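Local coordinates for Serine/threonine-protein kinase Tel1 (Chaetomium thermophilum, PDB 6SKY) that probably phosphorylates serine or threonine followed by glutamine in protein substrates, using ATP, to signal DNA damage in the nucleus, at residues F2398-L2403 / L2842-L2847; S2436-H2441 / K2447-L2452; Y2466-G2471 / R2488-I2493. One frame throughout, in Å; residues are numbered along the deposited sequence.

Contact 1. Residues F2398-L2403 / L2842-L2847. Unlike the reference sequence in segment 2842-2847: L2847 (reference Phe).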
loop_
_atom_site.group_PDB
_atom_site.type_symbol
_atom_site.label_atom_id
_atom_site.label_comp_id
_atom_site.label_asym_id
_atom_site.label_seq_id
_atom_site.Cartn_x
_atom_site.Cartn_y
_atom_site.Cartn_z
ATOM N N PHE A 2398 16.722 28.727 4.427
ATOM C CA PHE A 2398 16.760 30.167 4.626
ATOM C C PHE A 2398 17.767 30.821 3.703
ATOM O O PHE A 2398 17.513 31.901 3.172
ATOM C CB PHE A 2398 17.097 30.515 6.071
ATOM C CG PHE A 2398 17.604 31.913 6.228
ATOM C CD1 PHE A 2398 16.733 32.975 6.223
ATOM C CD2 PHE A 2398 18.951 32.167 6.339
ATOM C CE1 PHE A 2398 17.195 34.251 6.343
ATOM C CE2 PHE A 2398 19.408 33.443 6.456
ATOM C CZ PHE A 2398 18.529 34.485 6.459
ATOM N N MET A 2399 18.925 30.194 3.513
ATOM C CA MET A 2399 19.967 30.793 2.692
ATOM C C MET A 2399 19.536 30.877 1.239
ATOM O O MET A 2399 19.719 31.908 0.589
ATOM C CB MET A 2399 21.254 29.988 2.833
ATOM C CG MET A 2399 22.479 30.706 2.351
ATOM S SD MET A 2399 22.536 32.379 3.000
ATOM C CE MET A 2399 22.664 32.064 4.752
ATOM N N ALA A 2400 18.967 29.796 0.708
ATOM C CA ALA A 2400 18.449 29.838 -0.655
ATOM C C ALA A 2400 17.395 30.927 -0.802
ATOM O O ALA A 2400 17.432 31.731 -1.741
ATOM C CB ALA A 2400 17.875 28.478 -1.035
ATOM N N LEU A 2401 16.459 30.981 0.143
ATOM C CA LEU A 2401 15.370 31.943 0.068
ATOM C C LEU A 2401 15.872 33.375 0.173
ATOM O O LEU A 2401 15.321 34.276 -0.459
ATOM C CB LEU A 2401 14.369 31.644 1.170
ATOM C CG LEU A 2401 13.082 32.439 1.200
ATOM C CD1 LEU A 2401 12.249 32.086 0.005
ATOM C CD2 LEU A 2401 12.365 32.098 2.464
ATOM N N TRP A 2402 16.907 33.611 0.968
ATOM C CA TRP A 2402 17.419 34.963 1.127
ATOM C C TRP A 2402 18.251 35.386 -0.066
ATOM O O TRP A 2402 18.215 36.551 -0.464
ATOM C CB TRP A 2402 18.252 35.066 2.394
ATOM C CG TRP A 2402 18.773 36.429 2.666
ATOM C CD1 TRP A 2402 18.166 37.605 2.380
ATOM C CD2 TRP A 2402 20.012 36.759 3.286
ATOM N NE1 TRP A 2402 18.945 38.651 2.785
ATOM C CE2 TRP A 2402 20.089 38.155 3.345
ATOM C CE3 TRP A 2402 21.067 36.006 3.800
ATOM C CZ2 TRP A 2402 21.175 38.813 3.894
ATOM C CZ3 TRP A 2402 22.140 36.661 4.345
ATOM C CH2 TRP A 2402 22.187 38.048 4.388
ATOM N N LEU A 2403 19.024 34.468 -0.643
ATOM C CA LEU A 2403 19.833 34.837 -1.793
ATOM C C LEU A 2403 18.981 35.035 -3.034
ATOM O O LEU A 2403 19.364 35.797 -3.923
ATOM C CB LEU A 2403 20.908 33.787 -2.048
ATOM C CG LEU A 2403 21.988 33.628 -0.978
ATOM C CD1 LEU A 2403 23.128 32.788 -1.492
ATOM C CD2 LEU A 2403 22.490 34.967 -0.509
ATOM N N LEU A 2842 23.162 24.918 -4.210
ATOM C CA LEU A 2842 24.214 24.863 -5.219
ATOM C C LEU A 2842 23.935 25.796 -6.387
ATOM O O LEU A 2842 24.867 26.233 -7.065
ATOM C CB LEU A 2842 24.364 23.434 -5.727
ATOM C CG LEU A 2842 25.706 23.071 -6.318
ATOM C CD1 LEU A 2842 26.720 23.398 -5.283
ATOM C CD2 LEU A 2842 25.733 21.613 -6.638
ATOM N N ARG A 2843 22.664 26.092 -6.659
ATOM C CA ARG A 2843 22.315 26.905 -7.818
ATOM C C ARG A 2843 22.671 28.373 -7.634
ATOM O O ARG A 2843 22.868 29.080 -8.625
ATOM C CB ARG A 2843 20.826 26.767 -8.113
ATOM C CG ARG A 2843 20.438 27.119 -9.520
ATOM C CD ARG A 2843 19.007 27.613 -9.574
ATOM N NE ARG A 2843 18.040 26.610 -9.150
ATOM C CZ ARG A 2843 17.420 25.779 -9.981
ATOM N NH1 ARG A 2843 16.549 24.897 -9.515
ATOM N NH2 ARG A 2843 17.671 25.830 -11.277
ATOM N N HIS A 2844 22.751 28.847 -6.395
ATOM C CA HIS A 2844 23.126 30.217 -6.086
ATOM C C HIS A 2844 24.602 30.346 -5.763
ATOM O O HIS A 2844 25.001 31.281 -5.065
ATOM C CB HIS A 2844 22.285 30.739 -4.928
ATOM C CG HIS A 2844 20.818 30.563 -5.134
ATOM N ND1 HIS A 2844 19.998 29.988 -4.191
ATOM C CD2 HIS A 2844 20.026 30.870 -6.185
ATOM C CE1 HIS A 2844 18.762 29.953 -4.652
ATOM N NE2 HIS A 2844 18.752 30.483 -5.858
ATOM N N ASP A 2845 25.415 29.417 -6.238
ATOM C CA ASP A 2845 26.861 29.475 -6.092
ATOM C C ASP A 2845 27.429 29.975 -7.413
ATOM O O ASP A 2845 27.364 29.278 -8.428
ATOM C CB ASP A 2845 27.420 28.108 -5.719
ATOM C CG ASP A 2845 28.805 28.186 -5.153
ATOM O OD1 ASP A 2845 29.341 29.305 -5.063
ATOM O OD2 ASP A 2845 29.360 27.133 -4.790
ATOM N N THR A 2846 27.974 31.190 -7.398
ATOM C CA THR A 2846 28.418 31.825 -8.631
ATOM C C THR A 2846 29.572 31.071 -9.278
ATOM O O THR A 2846 29.733 31.114 -10.502
ATOM C CB THR A 2846 28.835 33.264 -8.343
ATOM O OG1 THR A 2846 27.939 33.838 -7.388
ATOM C CG2 THR A 2846 28.795 34.090 -9.605
ATOM N N LEU A 2847 30.371 30.373 -8.483
ATOM C CA LEU A 2847 31.641 29.833 -8.927
ATOM C C LEU A 2847 31.584 28.361 -9.290
ATOM O O LEU A 2847 32.616 27.794 -9.651
ATOM C CB LEU A 2847 32.696 30.050 -7.844
ATOM C CG LEU A 2847 33.043 31.501 -7.532
ATOM C CD1 LEU A 2847 33.899 31.588 -6.296
ATOM C CD2 LEU A 2847 33.765 32.092 -8.706
#

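Contact 2. Residues S2436-H2441 / K2447-L2452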
loop_
_atom_site.group_PDB
_atom_site.type_symbol
_atom_site.label_atom_id
_atom_site.label_comp_id
_atom_site.label_asym_id
_atom_site.label_seq_id
_atom_site.Cartn_x
_atom_site.Cartn_y
_atom_site.Cartn_z
ATOM N N SER A 2436 31.014 33.307 -1.786
ATOM C CA SER A 2436 30.939 33.451 -3.229
ATOM C C SER A 2436 30.059 34.609 -3.657
ATOM O O SER A 2436 30.125 35.021 -4.817
ATOM C CB SER A 2436 30.419 32.156 -3.852
ATOM O OG SER A 2436 29.811 32.396 -5.099
ATOM N N ARG A 2437 29.238 35.138 -2.757
ATOM C CA ARG A 2437 28.348 36.247 -3.050
ATOM C C ARG A 2437 28.856 37.563 -2.490
ATOM O O ARG A 2437 28.136 38.560 -2.533
ATOM C CB ARG A 2437 26.954 35.962 -2.502
ATOM C CG ARG A 2437 26.310 34.733 -3.067
ATOM C CD ARG A 2437 25.877 34.969 -4.487
ATOM N NE ARG A 2437 25.029 36.149 -4.588
ATOM C CZ ARG A 2437 23.718 36.116 -4.772
ATOM N NH1 ARG A 2437 23.090 34.959 -4.892
ATOM N NH2 ARG A 2437 23.034 37.244 -4.846
ATOM N N LEU A 2438 30.069 37.587 -1.958
ATOM C CA LEU A 2438 30.609 38.806 -1.383
ATOM C C LEU A 2438 30.922 39.812 -2.473
ATOM O O LEU A 2438 31.488 39.468 -3.510
ATOM C CB LEU A 2438 31.873 38.507 -0.591
ATOM C CG LEU A 2438 31.699 37.757 0.713
ATOM C CD1 LEU A 2438 33.038 37.501 1.331
ATOM C CD2 LEU A 2438 30.851 38.576 1.634
ATOM N N GLN A 2439 30.542 41.062 -2.232
ATOM C CA GLN A 2439 30.877 42.171 -3.108
ATOM C C GLN A 2439 30.886 43.438 -2.279
ATOM O O GLN A 2439 30.330 43.485 -1.182
ATOM C CB GLN A 2439 29.897 42.291 -4.270
ATOM C CG GLN A 2439 30.254 41.414 -5.435
ATOM C CD GLN A 2439 29.236 41.469 -6.521
ATOM O OE1 GLN A 2439 28.251 42.194 -6.421
ATOM N NE2 GLN A 2439 29.456 40.704 -7.575
ATOM N N ASP A 2440 31.533 44.466 -2.797
ATOM C CA ASP A 2440 31.580 45.756 -2.120
ATOM C C ASP A 2440 30.660 46.697 -2.891
ATOM O O ASP A 2440 31.074 47.360 -3.841
ATOM C CB ASP A 2440 32.997 46.284 -2.027
ATOM C CG ASP A 2440 33.759 46.107 -3.304
ATOM O OD1 ASP A 2440 33.390 45.212 -4.088
ATOM O OD2 ASP A 2440 34.727 46.859 -3.526
ATOM N N HIS A 2441 29.399 46.741 -2.470
ATOM C CA HIS A 2441 28.385 47.513 -3.160
ATOM C C HIS A 2441 27.645 48.500 -2.275
ATOM O O HIS A 2441 26.858 49.291 -2.803
ATOM C CB HIS A 2441 27.360 46.582 -3.819
ATOM C CG HIS A 2441 27.820 46.013 -5.120
ATOM N ND1 HIS A 2441 29.025 46.354 -5.693
ATOM C CD2 HIS A 2441 27.238 45.131 -5.964
ATOM C CE1 HIS A 2441 29.165 45.707 -6.835
ATOM N NE2 HIS A 2441 28.095 44.957 -7.022
ATOM N N LYS A 2447 25.909 44.620 3.447
ATOM C CA LYS A 2447 26.272 44.942 4.819
ATOM C C LYS A 2447 25.844 43.850 5.783
ATOM O O LYS A 2447 26.438 43.709 6.854
ATOM C CB LYS A 2447 25.667 46.279 5.224
ATOM C CG LYS A 2447 26.282 47.444 4.498
ATOM C CD LYS A 2447 25.723 48.755 4.987
ATOM C CE LYS A 2447 26.548 49.918 4.472
ATOM N NZ LYS A 2447 26.125 51.203 5.084
ATOM N N LEU A 2448 24.823 43.073 5.427
ATOM C CA LEU A 2448 24.448 41.931 6.252
ATOM C C LEU A 2448 25.312 40.718 5.947
ATOM O O LEU A 2448 25.721 39.997 6.861
ATOM C CB LEU A 2448 22.979 41.588 6.042
ATOM C CG LEU A 2448 21.948 42.646 6.408
ATOM C CD1 LEU A 2448 20.612 42.263 5.846
ATOM C CD2 LEU A 2448 21.865 42.779 7.895
ATOM N N LEU A 2449 25.618 40.494 4.671
ATOM C CA LEU A 2449 26.388 39.321 4.287
ATOM C C LEU A 2449 27.825 39.410 4.774
ATOM O O LEU A 2449 28.387 38.417 5.247
ATOM C CB LEU A 2449 26.341 39.159 2.774
ATOM C CG LEU A 2449 26.896 37.865 2.211
ATOM C CD1 LEU A 2449 26.247 36.705 2.894
ATOM C CD2 LEU A 2449 26.629 37.810 0.747
ATOM N N ILE A 2450 28.438 40.587 4.677
ATOM C CA ILE A 2450 29.814 40.741 5.125
ATOM C C ILE A 2450 29.905 40.603 6.636
ATOM O O ILE A 2450 30.849 40.006 7.162
ATOM C CB ILE A 2450 30.368 42.084 4.628
ATOM C CG1 ILE A 2450 30.766 41.950 3.163
ATOM C CG2 ILE A 2450 31.533 42.533 5.469
ATOM C CD1 ILE A 2450 31.182 43.234 2.528
ATOM N N ASP A 2451 28.909 41.111 7.357
ATOM C CA ASP A 2451 28.919 40.984 8.808
ATOM C C ASP A 2451 28.713 39.540 9.235
ATOM O O ASP A 2451 29.352 39.070 10.182
ATOM C CB ASP A 2451 27.851 41.885 9.411
ATOM C CG ASP A 2451 27.937 41.962 10.913
ATOM O OD1 ASP A 2451 29.037 42.241 11.429
ATOM O OD2 ASP A 2451 26.906 41.756 11.583
ATOM N N LEU A 2452 27.843 38.810 8.539
ATOM C CA LEU A 2452 27.651 37.401 8.856
ATOM C C LEU A 2452 28.912 36.594 8.589
ATOM O O LEU A 2452 29.300 35.752 9.406
ATOM C CB LEU A 2452 26.483 36.843 8.053
ATOM C CG LEU A 2452 26.204 35.352 8.174
ATOM C CD1 LEU A 2452 25.600 35.049 9.511
ATOM C CD2 LEU A 2452 25.294 34.907 7.072
#

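Contact 3. Residues Y2466-G2471 / R2488-I2493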
loop_
_atom_site.group_PDB
_atom_site.type_symbol
_atom_site.label_atom_id
_atom_site.label_comp_id
_atom_site.label_asym_id
_atom_site.label_seq_id
_atom_site.Cartn_x
_atom_site.Cartn_y
_atom_site.Cartn_z
ATOM N N TYR A 2466 40.184 29.898 5.908
ATOM C CA TYR A 2466 40.768 29.465 4.647
ATOM C C TYR A 2466 39.969 29.973 3.459
ATOM O O TYR A 2466 40.549 30.293 2.418
ATOM C CB TYR A 2466 40.877 27.952 4.608
ATOM C CG TYR A 2466 42.101 27.441 5.299
ATOM C CD1 TYR A 2466 43.332 27.499 4.684
ATOM C CD2 TYR A 2466 42.031 26.907 6.566
ATOM C CE1 TYR A 2466 44.451 27.041 5.309
ATOM C CE2 TYR A 2466 43.146 26.446 7.196
ATOM C CZ TYR A 2466 44.354 26.515 6.565
ATOM O OH TYR A 2466 45.476 26.053 7.196
ATOM N N HIS A 2467 38.650 30.065 3.593
ATOM C CA HIS A 2467 37.845 30.693 2.557
ATOM C C HIS A 2467 38.221 32.150 2.391
ATOM O O HIS A 2467 38.327 32.647 1.266
ATOM C CB HIS A 2467 36.365 30.574 2.889
ATOM C CG HIS A 2467 35.842 29.181 2.802
ATOM N ND1 HIS A 2467 35.538 28.431 3.913
ATOM C CD2 HIS A 2467 35.578 28.396 1.736
ATOM C CE1 HIS A 2467 35.104 27.245 3.535
ATOM N NE2 HIS A 2467 35.122 27.197 2.218
ATOM N N ILE A 2468 38.432 32.853 3.502
ATOM C CA ILE A 2468 38.828 34.253 3.405
ATOM C C ILE A 2468 40.194 34.384 2.747
ATOM O O ILE A 2468 40.401 35.244 1.885
ATOM C CB ILE A 2468 38.799 34.918 4.790
ATOM C CG1 ILE A 2468 37.374 34.939 5.317
ATOM C CG2 ILE A 2468 39.353 36.309 4.713
ATOM C CD1 ILE A 2468 36.365 35.371 4.302
ATOM N N TRP A 2469 41.146 33.534 3.131
ATOM C CA TRP A 2469 42.476 33.600 2.538
ATOM C C TRP A 2469 42.420 33.353 1.040
ATOM O O TRP A 2469 43.028 34.085 0.257
ATOM C CB TRP A 2469 43.413 32.596 3.208
ATOM C CG TRP A 2469 44.837 32.810 2.832
ATOM C CD1 TRP A 2469 45.730 33.601 3.467
ATOM C CD2 TRP A 2469 45.527 32.244 1.716
ATOM N NE1 TRP A 2469 46.936 33.565 2.826
ATOM C CE2 TRP A 2469 46.836 32.735 1.744
ATOM C CE3 TRP A 2469 45.164 31.364 0.696
ATOM C CZ2 TRP A 2469 47.780 32.379 0.800
ATOM C CZ3 TRP A 2469 46.103 31.016 -0.240
ATOM C CH2 TRP A 2469 47.391 31.517 -0.183
ATOM N N THR A 2470 41.696 32.321 0.618
ATOM C CA THR A 2470 41.592 32.035 -0.805
ATOM C C THR A 2470 40.908 33.169 -1.550
ATOM O O THR A 2470 41.277 33.487 -2.684
ATOM C CB THR A 2470 40.839 30.733 -1.019
ATOM O OG1 THR A 2470 41.497 29.693 -0.296
ATOM C CG2 THR A 2470 40.816 30.379 -2.476
ATOM N N GLY A 2471 39.910 33.797 -0.936
ATOM C CA GLY A 2471 39.231 34.886 -1.610
ATOM C C GLY A 2471 40.102 36.114 -1.768
ATOM O O GLY A 2471 40.015 36.818 -2.773
ATOM N N ARG A 2488 37.901 42.346 -3.596
ATOM C CA ARG A 2488 38.017 43.529 -2.750
ATOM C C ARG A 2488 37.280 43.348 -1.430
ATOM O O ARG A 2488 37.794 43.720 -0.365
ATOM C CB ARG A 2488 37.493 44.748 -3.493
ATOM C CG ARG A 2488 38.408 45.227 -4.593
ATOM C CD ARG A 2488 37.922 46.534 -5.177
ATOM N NE ARG A 2488 36.637 46.383 -5.849
ATOM C CZ ARG A 2488 35.898 47.398 -6.276
ATOM N NH1 ARG A 2488 36.315 48.641 -6.093
ATOM N NH2 ARG A 2488 34.739 47.172 -6.877
ATOM N N ALA A 2489 36.074 42.782 -1.476
ATOM C CA ALA A 2489 35.314 42.574 -0.250
ATOM C C ALA A 2489 36.008 41.582 0.669
ATOM O O ALA A 2489 36.102 41.806 1.884
ATOM C CB ALA A 2489 33.906 42.099 -0.580
ATOM N N THR A 2490 36.501 40.477 0.114
ATOM C CA THR A 2490 37.211 39.523 0.951
ATOM C C THR A 2490 38.497 40.120 1.503
ATOM O O THR A 2490 38.893 39.794 2.623
ATOM C CB THR A 2490 37.494 38.250 0.169
ATOM O OG1 THR A 2490 36.361 37.937 -0.642
ATOM C CG2 THR A 2490 37.719 37.109 1.112
ATOM N N ASP A 2491 39.136 41.024 0.760
ATOM C CA ASP A 2491 40.323 41.689 1.283
ATOM C C ASP A 2491 39.981 42.589 2.460
ATOM O O ASP A 2491 40.736 42.652 3.436
ATOM C CB ASP A 2491 40.997 42.491 0.178
ATOM C CG ASP A 2491 42.477 42.218 0.084
ATOM O OD1 ASP A 2491 43.023 41.580 1.003
ATOM O OD2 ASP A 2491 43.096 42.637 -0.917
ATOM N N LYS A 2492 38.853 43.296 2.390
ATOM C CA LYS A 2492 38.439 44.109 3.534
ATOM C C LYS A 2492 38.146 43.243 4.751
ATOM O O LYS A 2492 38.524 43.592 5.876
ATOM C CB LYS A 2492 37.218 44.949 3.178
ATOM C CG LYS A 2492 37.457 45.915 2.045
ATOM C CD LYS A 2492 36.177 46.585 1.617
ATOM C CE LYS A 2492 36.335 47.208 0.246
ATOM N NZ LYS A 2492 35.099 47.907 -0.187
ATOM N N ILE A 2493 37.477 42.105 4.548
ATOM C CA ILE A 2493 37.201 41.211 5.673
ATOM C C ILE A 2493 38.496 40.662 6.255
ATOM O O ILE A 2493 38.615 40.487 7.468
ATOM C CB ILE A 2493 36.252 40.075 5.256
ATOM C CG1 ILE A 2493 34.873 40.616 4.936
ATOM C CG2 ILE A 2493 36.118 39.057 6.362
ATOM C CD1 ILE A 2493 33.889 39.538 4.644
#

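Contact 1. Residues F2398-L2403 / L2842-L2847
L2403 and H2844 mark where the two backbones come nearest, with 7.1 Å between their CA atoms. Segment 2398-2403 is helical throughout, part of helix 2394-2404. Segment 2842-2847 runs from helix 2832-2843 into a loop. The meeting is made almost entirely by one side chain, H2844, reaching from that loop to the helix. Its CB points toward the helix, and CG lies beside the backbone N and anti to the carbonyl carbon (chi1 -52°). This carries the imidazole to A2400. There H2844 CE1 lies 3.7 Å from A2400 O. The same CE1 is 4.0 Å from A2400 CB. H2844 ND1 is 3.9 Å from A2400 CA. A2400 O lies obliquely to the imidazole ring, and the touch is van der Waals packing. At the root of the same side chain, H2844 CB meets L2403 CD1 at 4.1 Å. The side chains of L2403 and H2844 run past each other in opposite directions.

The contact joins the helical FAT region to the kinase region of a PIKK-family enzyme, across more than 400 residues of sequence. It is packing away from the nucleotide and magnesium sites. Replacing H2844 with an alanine would probably leave the flank of A2400 without its imidazole cover and open a gap there, with only the CB touch to L2403 kept.

Segment 2842-2847 is held from other sides too. In its loop, D2845 forms a salt bridge with R2617, and its OD1 is hydrogen-bonded to S2436. On its helix side, L2842 packs on I2621 and V2625 of helix 2616-2632.

Contact 2. Residues S2436-H2441 / K2447-L2452
L2438 lays its CD2 methyl over the flank of helix 2444-2459, between L2449 and I2450. CD2 is 3.7 Å from I2450 CG1 and 4.1 Å from L2449 CG. CG of L2438 is anti to the carbonyl carbon (chi1 -71°), and this brings the branched end nearer to the helix than its CB alone would suggest. The leucine meets both partners at a slant. The CA atoms of L2438 and I2450 are 6.8 Å apart.

Two further touches extend the patch along the loop. L2449 CD2 reaches R2437, 3.7 Å from its O and 3.8 Å from its CB. I2450 CD1 comes within 3.8 Å of Q2439 O. Methyl groups thus lie against two loop carbonyls as well as against aliphatic carbon. R2437 takes part through its CB and backbone only, as its bent chain leads the guanidinium away.

The irregular segment 2436-2441 folds back on the helix that follows it, within the FAT region. Five residues separate the two segments.

The loop is sandwiched among helices. L2438 also touches T2490 of helix 2483-2497, and I2450 touches I2493 there. L2449 packs on L2434 of helix 2431-2434, while R2437 lies against L2403 of helix 2394-2404.

Contact 3. Residues Y2466-G2471 / R2488-I2493
T2490 presses its methyl against helix 2461-2472, where I2468 and G2471 receive it. CG2 of T2490 stands anti to the backbone N and OG1 anti to the carbonyl carbon. The methyl is therefore presented to I2468, and the hydroxyl is bonded to R2486 O, one turn back on its own helix. T2490 CG2 lies 3.4 Å from I2468 O. It is 3.9 Å from I2468 CD1. On G2471 it meets CA at 3.8 Å. G2471 has no side chain at the point where its CA and that of T2490 are 5.7 Å apart, which probably helps the helices approach.

I2468 offers two branches. CG2, anti to the backbone N, faces T2490 CG2 at 4.0 Å. The other branch is folded at both torsions (chi1 -64°, chi2 -45°), and its CD1 reaches past T2490 to I2493 CG2 at 4.2 Å. The isoleucine and threonine side chains meet at a slant.

The contact joins helix 2461-2472, within the FAT range, to helix 2483-2497, as plain packing away from the nucleotide and magnesium sites. The segment axes approach to 8.7 Å. They cross at a signed angle of -129°, well short of antiparallel. Both I2468 and I2493 also pack on V2453 of helix 2444-2459, so three helices share one apolar seam. I2468 touches W2507 as well.

The contact is mostly aliphatic, with a threonine methyl also lying against backbone atoms of I2468 and G2471. The polar end of that threonine is satisfied within its own helix. The contact would hold by shape and by exclusion of water, not by directed bonds between the two helices.

All three contacts lie in one part of the molecule, away from the nucleotide site. Both other contacts come between the two segments of contact 1 in the sequence, contact 2 first. Contacts 2 and 3 are about 11 Å apart between centres, on successive helices 2444-2459 and 2461-2472. They are tied by the salt bridge from D2440 to R2488. The centre of contact 1 is about 13 Å from that of contact 2 and about 19 Å from that of contact 3. S2436 OG probably accepts a hydrogen bond from T2846 N, which links contact 1 to contact 2. Contact 1 alone joins the FAT region to the kinase region. Contacts 2 and 3 build the helical packing beside it.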